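Local atomic coordinates of transcriptional regulator (NtrC family) (Aquifex aeolicus, PDB entry 3DZD), a protein that probably activates sigma-54-dependent transcription as an NtrC-family response regulator, using ATP hydrolysis by its AAA+ domain. Residues 127-132 / 165-170; 139-144 / 296-301; 180-185 / 223-228. All blocks are in the same frame, centred on the assembly; numbering follows the deposited sequence.

Contact 1. Residues 127-132 / 165-170; sequences EEIEFV and KEIVAR. With ADP (adenosine-5'-diphosphate), chain C.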
loop_
_atom_site.group_PDB
_atom_site.type_symbol
_atom_site.label_atom_id
_atom_site.label_comp_id
_atom_site.label_asym_id
_atom_site.label_seq_id
_atom_site.Cartn_x
_atom_site.Cartn_y
_atom_site.Cartn_z
ATOM N N GLU A 127 3.927 4.427 8.534
ATOM C CA GLU A 127 2.984 4.472 9.645
ATOM C C GLU A 127 3.559 3.977 10.973
ATOM O O GLU A 127 4.194 2.926 11.028
ATOM C CB GLU A 127 1.749 3.640 9.301
ATOM C CG GLU A 127 0.922 3.238 10.507
ATOM C CD GLU A 127 0.452 1.797 10.433
ATOM O OE1 GLU A 127 1.049 1.015 9.662
ATOM O OE2 GLU A 127 -0.508 1.445 11.151
ATOM N N GLU A 128 3.339 4.745 12.037
ATOM C CA GLU A 128 3.586 4.264 13.392
ATOM C C GLU A 128 2.283 3.707 13.939
ATOM O O GLU A 128 1.199 4.086 13.489
ATOM C CB GLU A 128 4.085 5.379 14.311
ATOM C CG GLU A 128 5.527 5.802 14.083
ATOM C CD GLU A 128 5.646 7.019 13.181
ATOM O OE1 GLU A 128 4.620 7.434 12.601
ATOM O OE2 GLU A 128 6.765 7.564 13.055
ATOM N N ILE A 129 2.385 2.808 14.908
ATOM C CA ILE A 129 1.194 2.212 15.505
ATOM C C ILE A 129 1.069 2.626 16.960
ATOM O O ILE A 129 1.991 2.432 17.749
ATOM C CB ILE A 129 1.224 0.678 15.419
ATOM C CG1 ILE A 129 1.171 0.222 13.962
ATOM C CG2 ILE A 129 0.064 0.079 16.181
ATOM C CD1 ILE A 129 1.479 -1.239 13.793
ATOM N N GLU A 130 -0.076 3.198 17.307
ATOM C CA GLU A 130 -0.324 3.638 18.672
ATOM C C GLU A 130 -0.906 2.500 19.497
ATOM O O GLU A 130 -1.947 1.937 19.161
ATOM C CB GLU A 130 -1.285 4.825 18.677
ATOM C CG GLU A 130 -0.878 5.963 17.748
ATOM C CD GLU A 130 0.143 6.899 18.371
ATOM O OE1 GLU A 130 0.419 6.764 19.586
ATOM O OE2 GLU A 130 0.666 7.772 17.643
ATOM N N PHE A 131 -0.224 2.161 20.580
ATOM C CA PHE A 131 -0.703 1.124 21.475
ATOM C C PHE A 131 -0.657 1.673 22.881
ATOM O O PHE A 131 0.323 1.499 23.593
ATOM C CB PHE A 131 0.172 -0.112 21.360
ATOM C CG PHE A 131 -0.337 -1.276 22.133
ATOM C CD1 PHE A 131 0.527 -2.274 22.563
ATOM C CD2 PHE A 131 -1.685 -1.371 22.444
ATOM C CE1 PHE A 131 0.053 -3.357 23.278
ATOM C CE2 PHE A 131 -2.171 -2.444 23.162
ATOM C CZ PHE A 131 -1.299 -3.441 23.584
ATOM N N VAL A 132 -1.724 2.352 23.278
ATOM C CA VAL A 132 -1.695 3.143 24.499
ATOM C C VAL A 132 -2.085 2.334 25.732
ATOM O O VAL A 132 -3.058 1.576 25.706
ATOM C CB VAL A 132 -2.593 4.381 24.371
ATOM C CG1 VAL A 132 -2.655 5.133 25.693
ATOM C CG2 VAL A 132 -2.072 5.272 23.263
ATOM N N LYS A 165 -7.053 -6.237 19.717
ATOM C CA LYS A 165 -6.424 -7.446 19.210
ATOM C C LYS A 165 -5.725 -7.239 17.862
ATOM O O LYS A 165 -4.671 -7.810 17.624
ATOM C CB LYS A 165 -7.446 -8.581 19.140
ATOM C CG LYS A 165 -7.883 -9.081 20.520
ATOM C CD LYS A 165 -9.012 -10.096 20.424
ATOM C CE LYS A 165 -10.296 -9.420 19.982
ATOM N NZ LYS A 165 -11.343 -10.427 19.675
ATOM N N GLU A 166 -6.299 -6.418 16.990
ATOM C CA GLU A 166 -5.671 -6.142 15.703
ATOM C C GLU A 166 -4.403 -5.295 15.843
ATOM O O GLU A 166 -3.411 -5.515 15.139
ATOM C CB GLU A 166 -6.648 -5.485 14.721
ATOM C CG GLU A 166 -5.950 -4.935 13.479
ATOM C CD GLU A 166 -6.899 -4.496 12.368
ATOM O OE1 GLU A 166 -7.955 -5.141 12.158
ATOM O OE2 GLU A 166 -6.562 -3.504 11.682
ATOM N N ILE A 167 -4.428 -4.325 16.746
ATOM C CA ILE A 167 -3.232 -3.529 16.996
ATOM C C ILE A 167 -2.066 -4.418 17.395
ATOM O O ILE A 167 -0.950 -4.244 16.908
ATOM C CB ILE A 167 -3.428 -2.508 18.108
ATOM C CG1 ILE A 167 -4.428 -1.429 17.679
ATOM C CG2 ILE A 167 -2.101 -1.893 18.473
ATOM C CD1 ILE A 167 -4.508 -0.262 18.648
ATOM N N VAL A 168 -2.316 -5.361 18.298
ATOM C CA VAL A 168 -1.253 -6.230 18.761
ATOM C C VAL A 168 -0.705 -7.040 17.585
ATOM O O VAL A 168 0.511 -7.211 17.446
ATOM C CB VAL A 168 -1.732 -7.178 19.876
ATOM C CG1 VAL A 168 -0.607 -8.121 20.284
ATOM C CG2 VAL A 168 -2.233 -6.383 21.068
ATOM N N ALA A 169 -1.613 -7.530 16.747
ATOM C CA ALA A 169 -1.261 -8.300 15.558
ATOM C C ALA A 169 -0.363 -7.514 14.585
ATOM O O ALA A 169 0.627 -8.049 14.081
ATOM C CB ALA A 169 -2.518 -8.799 14.861
ATOM N N ARG A 170 -0.698 -6.254 14.328
ATOM C CA ARG A 170 0.141 -5.398 13.482
ATOM C C ARG A 170 1.495 -5.137 14.111
ATOM O O ARG A 170 2.520 -5.113 13.425
ATOM C CB ARG A 170 -0.549 -4.069 13.179
ATOM C CG ARG A 170 -1.665 -4.192 12.158
ATOM C CD ARG A 170 -2.274 -2.843 11.816
ATOM N NE ARG A 170 -3.444 -3.030 10.957
ATOM C CZ ARG A 170 -3.375 -3.254 9.644
ATOM N NH1 ARG A 170 -2.189 -3.308 9.038
ATOM N NH2 ARG A 170 -4.487 -3.419 8.937
HETATM P PB ADP C . -10.562 -5.729 18.407
HETATM O O1B ADP C . -9.552 -5.906 17.292
HETATM O O2B ADP C . -11.952 -6.230 18.081
HETATM O O3B ADP C . -10.099 -6.222 19.745
HETATM P PA ADP C . -10.146 -2.935 17.741
HETATM O O1A ADP C . -8.711 -2.669 18.102
HETATM O O2A ADP C . -10.461 -3.203 16.284
HETATM O O3A ADP C . -10.708 -4.134 18.679
HETATM O "O5'" ADP C . -11.032 -1.675 18.206
HETATM C "C5'" ADP C . -10.464 -0.638 18.995
HETATM C "C4'" ADP C . -10.457 0.693 18.270
HETATM O "O4'" ADP C . -9.722 1.584 19.100
HETATM C "C3'" ADP C . -9.633 0.606 17.002
HETATM O "O3'" ADP C . -9.959 1.721 16.166
HETATM C "C2'" ADP C . -8.205 0.804 17.435
HETATM O "O2'" ADP C . -7.589 1.629 16.443
HETATM C "C1'" ADP C . -8.338 1.602 18.715
HETATM N N9 ADP C . -7.542 1.017 19.814
HETATM C C8 ADP C . -7.797 -0.153 20.427
HETATM N N7 ADP C . -6.912 -0.400 21.412
HETATM C C5 ADP C . -6.060 0.639 21.442
HETATM C C6 ADP C . -4.872 1.002 22.244
HETATM N N6 ADP C . -4.426 0.185 23.235
HETATM N N1 ADP C . -4.266 2.170 21.963
HETATM C C2 ADP C . -4.717 2.979 20.985
HETATM N N3 ADP C . -5.783 2.711 20.210
HETATM C C4 ADP C . -6.481 1.573 20.391
#

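Contact 2. Residues 139-144 / 296-301; sequences LEIKRL and IYLPPL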
loop_
_atom_site.group_PDB
_atom_site.type_symbol
_atom_site.label_atom_id
_atom_site.label_comp_id
_atom_site.label_asym_id
_atom_site.label_seq_id
_atom_site.Cartn_x
_atom_site.Cartn_y
_atom_site.Cartn_z
ATOM N N LEU A 139 1.769 -3.356 30.012
ATOM C CA LEU A 139 3.224 -3.280 29.875
ATOM C C LEU A 139 3.837 -4.671 29.698
ATOM O O LEU A 139 4.819 -4.839 28.975
ATOM C CB LEU A 139 3.849 -2.555 31.072
ATOM C CG LEU A 139 3.378 -1.100 31.193
ATOM C CD1 LEU A 139 3.942 -0.423 32.431
ATOM C CD2 LEU A 139 3.735 -0.316 29.916
ATOM N N GLU A 140 3.247 -5.663 30.352
ATOM C CA GLU A 140 3.699 -7.044 30.236
ATOM C C GLU A 140 3.533 -7.557 28.799
ATOM O O GLU A 140 4.439 -8.175 28.248
ATOM C CB GLU A 140 2.923 -7.908 31.230
ATOM C CG GLU A 140 3.352 -9.356 31.320
ATOM C CD GLU A 140 2.477 -10.155 32.290
ATOM O OE1 GLU A 140 1.276 -9.808 32.442
ATOM O OE2 GLU A 140 2.988 -11.130 32.907
ATOM N N ILE A 141 2.372 -7.281 28.198
ATOM C CA ILE A 141 2.109 -7.607 26.790
ATOM C C ILE A 141 3.114 -6.886 25.875
ATOM O O ILE A 141 3.686 -7.486 24.961
ATOM C CB ILE A 141 0.645 -7.256 26.391
ATOM C CG1 ILE A 141 -0.342 -8.214 27.066
ATOM C CG2 ILE A 141 0.454 -7.260 24.877
ATOM C CD1 ILE A 141 -1.776 -7.754 27.062
ATOM N N LYS A 142 3.351 -5.606 26.142
ATOM C CA LYS A 142 4.274 -4.820 25.320
ATOM C C LYS A 142 5.701 -5.367 25.313
ATOM O O LYS A 142 6.400 -5.261 24.301
ATOM C CB LYS A 142 4.272 -3.354 25.746
ATOM C CG LYS A 142 3.005 -2.610 25.374
ATOM C CD LYS A 142 3.082 -1.146 25.772
ATOM C CE LYS A 142 1.907 -0.371 25.217
ATOM N NZ LYS A 142 1.719 0.928 25.930
ATOM N N ARG A 143 6.125 -5.957 26.432
ATOM C CA ARG A 143 7.439 -6.597 26.520
ATOM C C ARG A 143 7.448 -7.964 25.843
ATOM O O ARG A 143 8.485 -8.434 25.375
ATOM C CB ARG A 143 7.875 -6.759 27.979
ATOM C CG ARG A 143 8.369 -5.477 28.628
ATOM C CD ARG A 143 8.885 -5.708 30.053
ATOM N NE ARG A 143 7.818 -5.669 31.051
ATOM C CZ ARG A 143 7.293 -6.752 31.617
ATOM N NH1 ARG A 143 7.747 -7.957 31.281
ATOM N NH2 ARG A 143 6.324 -6.631 32.517
ATOM N N LEU A 144 6.286 -8.603 25.801
ATOM C CA LEU A 144 6.182 -9.953 25.271
ATOM C C LEU A 144 6.198 -9.957 23.743
ATOM O O LEU A 144 6.793 -10.835 23.119
ATOM C CB LEU A 144 4.901 -10.605 25.789
ATOM C CG LEU A 144 4.511 -11.951 25.192
ATOM C CD1 LEU A 144 5.482 -13.054 25.653
ATOM C CD2 LEU A 144 3.060 -12.287 25.547
ATOM N N ILE A 296 -1.536 -14.752 23.689
ATOM C CA ILE A 296 -1.534 -13.490 24.391
ATOM C C ILE A 296 -2.965 -13.237 24.799
ATOM O O ILE A 296 -3.887 -13.433 24.000
ATOM C CB ILE A 296 -1.087 -12.326 23.487
ATOM C CG1 ILE A 296 0.333 -12.545 22.979
ATOM C CG2 ILE A 296 -1.215 -10.992 24.224
ATOM C CD1 ILE A 296 0.731 -11.611 21.853
ATOM N N TYR A 297 -3.146 -12.804 26.040
ATOM C CA TYR A 297 -4.455 -12.438 26.549
ATOM C C TYR A 297 -4.521 -10.927 26.757
ATOM O O TYR A 297 -3.721 -10.377 27.501
ATOM C CB TYR A 297 -4.725 -13.153 27.878
ATOM C CG TYR A 297 -6.006 -12.707 28.530
ATOM C CD1 TYR A 297 -7.231 -13.133 28.045
ATOM C CD2 TYR A 297 -5.994 -11.851 29.615
ATOM C CE1 TYR A 297 -8.405 -12.724 28.626
ATOM C CE2 TYR A 297 -7.156 -11.442 30.210
ATOM C CZ TYR A 297 -8.364 -11.879 29.715
ATOM O OH TYR A 297 -9.543 -11.465 30.293
ATOM N N LEU A 298 -5.455 -10.263 26.085
ATOM C CA LEU A 298 -5.705 -8.843 26.323
ATOM C C LEU A 298 -6.853 -8.676 27.299
ATOM O O LEU A 298 -7.965 -9.094 27.016
ATOM C CB LEU A 298 -6.078 -8.117 25.022
ATOM C CG LEU A 298 -5.105 -8.226 23.856
ATOM C CD1 LEU A 298 -5.509 -7.286 22.714
ATOM C CD2 LEU A 298 -3.686 -7.937 24.334
ATOM N N PRO A 299 -6.594 -8.039 28.443
ATOM C CA PRO A 299 -7.636 -7.816 29.460
ATOM C C PRO A 299 -8.701 -6.812 29.001
ATOM O O PRO A 299 -8.389 -5.934 28.204
ATOM C CB PRO A 299 -6.864 -7.207 30.639
ATOM C CG PRO A 299 -5.441 -7.098 30.210
ATOM C CD PRO A 299 -5.331 -7.355 28.757
ATOM N N PRO A 300 -9.935 -6.922 29.524
ATOM C CA PRO A 300 -10.943 -5.898 29.237
ATOM C C PRO A 300 -10.463 -4.534 29.697
ATOM O O PRO A 300 -9.600 -4.422 30.577
ATOM C CB PRO A 300 -12.145 -6.330 30.077
ATOM C CG PRO A 300 -11.910 -7.764 30.405
ATOM C CD PRO A 300 -10.435 -7.947 30.453
ATOM N N LEU A 301 -11.017 -3.499 29.086
ATOM C CA LEU A 301 -10.663 -2.134 29.416
ATOM C C LEU A 301 -10.879 -1.837 30.908
ATOM O O LEU A 301 -10.054 -1.164 31.526
ATOM C CB LEU A 301 -11.453 -1.163 28.534
ATOM C CG LEU A 301 -11.346 0.327 28.847
ATOM C CD1 LEU A 301 -9.902 0.778 28.913
ATOM C CD2 LEU A 301 -12.129 1.132 27.796
#

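Contact 3. Residues 180-185 / 223-228; sequences GAFVDL and QGTLFL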
loop_
_atom_site.group_PDB
_atom_site.type_symbol
_atom_site.label_atom_id
_atom_site.label_comp_id
_atom_site.label_asym_id
_atom_site.label_seq_id
_atom_site.Cartn_x
_atom_site.Cartn_y
_atom_site.Cartn_z
ATOM N N GLY A 180 6.557 -9.221 3.532
ATOM C CA GLY A 180 5.253 -9.342 2.912
ATOM C C GLY A 180 4.195 -8.512 3.618
ATOM O O GLY A 180 4.470 -7.857 4.622
ATOM N N ALA A 181 2.972 -8.563 3.098
ATOM C CA ALA A 181 1.894 -7.701 3.564
ATOM C C ALA A 181 1.197 -8.226 4.815
ATOM O O ALA A 181 1.309 -9.409 5.163
ATOM C CB ALA A 181 0.873 -7.490 2.448
ATOM N N PHE A 182 0.481 -7.323 5.481
ATOM C CA PHE A 182 -0.398 -7.678 6.589
ATOM C C PHE A 182 -1.798 -7.808 6.026
ATOM O O PHE A 182 -2.424 -6.817 5.655
ATOM C CB PHE A 182 -0.363 -6.617 7.692
ATOM C CG PHE A 182 -1.215 -6.958 8.900
ATOM C CD1 PHE A 182 -0.688 -7.699 9.958
ATOM C CD2 PHE A 182 -2.546 -6.529 8.982
ATOM C CE1 PHE A 182 -1.467 -8.011 11.069
ATOM C CE2 PHE A 182 -3.333 -6.841 10.089
ATOM C CZ PHE A 182 -2.796 -7.581 11.135
ATOM N N VAL A 183 -2.276 -9.040 5.940
ATOM C CA VAL A 183 -3.590 -9.324 5.388
ATOM C C VAL A 183 -4.539 -9.686 6.531
ATOM O O VAL A 183 -4.320 -10.667 7.235
ATOM C CB VAL A 183 -3.503 -10.505 4.403
ATOM C CG1 VAL A 183 -4.864 -10.839 3.832
ATOM C CG2 VAL A 183 -2.523 -10.188 3.297
ATOM N N ASP A 184 -5.581 -8.896 6.752
ATOM C CA ASP A 184 -6.537 -9.293 7.776
ATOM C C ASP A 184 -7.853 -9.791 7.190
ATOM O O ASP A 184 -8.404 -9.207 6.260
ATOM C CB ASP A 184 -6.738 -8.209 8.839
ATOM C CG ASP A 184 -7.459 -6.985 8.316
ATOM O OD1 ASP A 184 -7.936 -7.009 7.163
ATOM O OD2 ASP A 184 -7.548 -5.992 9.077
ATOM N N LEU A 185 -8.319 -10.913 7.720
ATOM C CA LEU A 185 -9.602 -11.473 7.329
ATOM C C LEU A 185 -10.526 -11.554 8.540
ATOM O O LEU A 185 -10.175 -12.146 9.567
ATOM C CB LEU A 185 -9.417 -12.863 6.721
ATOM C CG LEU A 185 -10.727 -13.585 6.399
ATOM C CD1 LEU A 185 -11.651 -12.674 5.580
ATOM C CD2 LEU A 185 -10.476 -14.892 5.667
ATOM N N GLN A 223 4.896 -14.307 2.381
ATOM C CA GLN A 223 6.020 -13.663 3.063
ATOM C C GLN A 223 5.598 -12.569 4.040
ATOM O O GLN A 223 6.423 -11.784 4.494
ATOM C CB GLN A 223 7.038 -13.120 2.061
ATOM C CG GLN A 223 7.586 -14.183 1.114
ATOM C CD GLN A 223 8.884 -13.758 0.450
ATOM O OE1 GLN A 223 9.943 -13.728 1.087
ATOM N NE2 GLN A 223 8.811 -13.428 -0.834
ATOM N N GLY A 224 4.310 -12.534 4.366
ATOM C CA GLY A 224 3.799 -11.607 5.353
ATOM C C GLY A 224 3.047 -12.296 6.479
ATOM O O GLY A 224 3.364 -13.415 6.879
ATOM N N THR A 225 2.029 -11.620 6.983
ATOM C CA THR A 225 1.300 -12.096 8.147
ATOM C C THR A 225 -0.175 -12.076 7.827
ATOM O O THR A 225 -0.713 -11.060 7.394
ATOM C CB THR A 225 1.562 -11.207 9.374
ATOM O OG1 THR A 225 2.947 -11.293 9.736
ATOM C CG2 THR A 225 0.700 -11.639 10.557
ATOM N N LEU A 226 -0.818 -13.218 8.012
ATOM C CA LEU A 226 -2.254 -13.333 7.825
ATOM C C LEU A 226 -2.914 -13.265 9.198
ATOM O O LEU A 226 -2.639 -14.106 10.050
ATOM C CB LEU A 226 -2.579 -14.669 7.156
ATOM C CG LEU A 226 -4.039 -14.934 6.813
ATOM C CD1 LEU A 226 -4.458 -14.086 5.626
ATOM C CD2 LEU A 226 -4.251 -16.413 6.527
ATOM N N PHE A 227 -3.764 -12.258 9.401
ATOM C CA PHE A 227 -4.512 -12.080 10.651
ATOM C C PHE A 227 -5.952 -12.548 10.481
ATOM O O PHE A 227 -6.725 -11.957 9.723
ATOM C CB PHE A 227 -4.483 -10.613 11.102
ATOM C CG PHE A 227 -5.324 -10.316 12.338
ATOM C CD1 PHE A 227 -5.116 -10.995 13.525
ATOM C CD2 PHE A 227 -6.305 -9.330 12.308
ATOM C CE1 PHE A 227 -5.873 -10.713 14.648
ATOM C CE2 PHE A 227 -7.062 -9.047 13.426
ATOM C CZ PHE A 227 -6.846 -9.739 14.600
ATOM N N LEU A 228 -6.304 -13.620 11.185
ATOM C CA LEU A 228 -7.659 -14.157 11.151
ATOM C C LEU A 228 -8.463 -13.645 12.337
ATOM O O LEU A 228 -8.358 -14.185 13.442
ATOM C CB LEU A 228 -7.610 -15.677 11.193
ATOM C CG LEU A 228 -6.848 -16.348 10.049
ATOM C CD1 LEU A 228 -6.686 -17.817 10.314
ATOM C CD2 LEU A 228 -7.555 -16.100 8.702
#

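Contact 1. Residues 127-132 / 165-170
I167 overlaps I129 and F131 with one methyl and the adenine of ADP with the other. Its CG2 lies 3.7 Å from I129 CG2, the two isoleucines lying alongside each other but running opposite ways, and the same methyl also rests against F131. The CG1 branch leads elsewhere: CG1 stands beside the backbone N (chi1 -67°) and the chain continues extended (chi2 -171°), which carries CD1 over the face of the adenine, 3.2 Å from ADP C4. One helix residue thus packs on the loop and floors the base. Farther along the helix, I129 comes in across the R170 chain, its CD1 meeting R170 CB at 3.5 Å.

Helix 165-176 starts at K165, the lysine of the Walker A motif (P-loop) of the AAA+ ATPase. The backbone N of K165 bonds ADP O3B at 3.0 Å; E166 N adds a weak bond to ADP O1B.

The F131 ring leans across the helix, CZ touching V168 CG2, while the edge at CD2 faces the exocyclic amine of the base, 3.2 Å from ADP N6. K142 makes a cation-pi contact with this ring. The next residue reads the base through its backbone: V132 N donates to ADP N1 at 2.9 Å, almost straight (171°), and ADP N6 gives a more bent bond to V132 O.

Beyond the nucleotide, R170 NE makes a salt bridge of 3.2 Å to the anti side of E166 OE2, tilted out of the carboxylate plane, while the oxygen stays near the guanidinium plane. L310, L311 and Y314 of helix 307-322 cover V132.

Contact 2. Residues 139-144 / 296-301
I141 reaches from its helix across to I296, L298 and P299. CB starts the side chain toward these residues. CG2, anti to the backbone N, comes up against I296 CG2 at 4.1 Å. CG1 takes the place beside the backbone N (chi1 -70°) and passes the same I296 methyl, approaching the carbonyl oxygen of Y297. The extended second torsion (chi2 164°) then pushes CD1 deepest into the contact: it lies 3.3 Å from Y297 O and equally close to L298 CD2, a tight fit, with P299 CD on its border at 4.0 Å. The leucine comes across the isoleucine, and I141 CD1 meets L298 CD2 methyl to methyl. Cut back to an alanine here, the side chain would lose CD1, CG1 and CG2, which is likely to leave a gap before L298 and P299 and the I296 methyl without its partner.

One turn on, L144 extends the apolar patch, its CD2 reaching I296 CG1 at 3.8 Å where the two branches overlap head to tail. No hydrogen bond joins the segments; they are held by apolar packing, with I141 CD1 also against Y297 O.

I296 lies on a strand outermost within this chain in the parallel AAA+ sheet and bonds through its backbone to L156 and T158 of strand 155-158. L298, two residues on, also bonds T158 and turns its side chain against V168 and K165 of helix 165-176, near the bound ADP. I296 touches V168 and I172 of that same helix, so helix 136-149 and helix 165-176 both pack on this edge strand and the residues after it.

Contact 3. Residues 180-185 / 223-228
F182 and F227 form the apolar centre on one face of the strand pair, neighbours that project in the same direction. In F182, CG anti to the backbone N (chi1 -178°) carries the ring toward F227, so that its CZ stops 3.5 Å from F227 CB, the methylene below the other ring. At the rim of the F227 ring, in its plane, D184 CB approaches CD2 at 3.7 Å. Both rings pack on A169 of helix 165-176. On the other face V183 CG1 touches L226 CD1, also at 3.7 Å, with L185 and L228 beside them; K217 of the short helix 217-220 lies against V183 and L226.

Between the two faces runs the backbone pairing of parallel strands, their axes 4.6 Å apart. T225 N donates to A181 O, V183 N to T225 O, F227 N to V183 O at 2.7 Å, and L185 N to F227 O at 2.8 Å. At the strand entry G180 N bonds Q223 O, more bent and from above the carbonyl plane. There G180 C comes within 3.6 Å of G224 CA, an approach that two residues without side chains permit.

The polar groups lie outward of this: buried T225 OG1 hydrogen-bonds H173 ND1 of helix 165-176, and D184 stands at the outer edge. Its OD2 is near E166 OE1, close like charges whose repulsion R170 beside E166 probably lessens.

Strand 182-186 is outermost within this chain in the AAA+ sheet, and 225-229 is the Walker B strand, ending at D229. Backbone bonds to 182-186 on one side and to 265-270 on the other set the register of the Walker B strand, while its apolar side chains pack on helix 165-176 and helix 217-220.

Overall arrangement
All three contacts belong to the AAA+ core, apart from the N-terminal receiver domain. Contacts 1 and 2 have centres 12 Å apart and alternate along the chain; they meet where V168 touches L298 and I296, and where K142 NZ nears F131 O. Contact 1 closes before contact 3 opens, with centres 14 Å apart; between them A169 packs on F182 and F227, and R170 on F182. Contact 3 is nested inside the loop closed by contact 2, their centres about 21 Å apart, with no touch. These two involve opposite outermost strands of the same parallel sheet, and helix 165-176 spans between them. The P-loop helix thus links the nucleotide to both margins of the sheet.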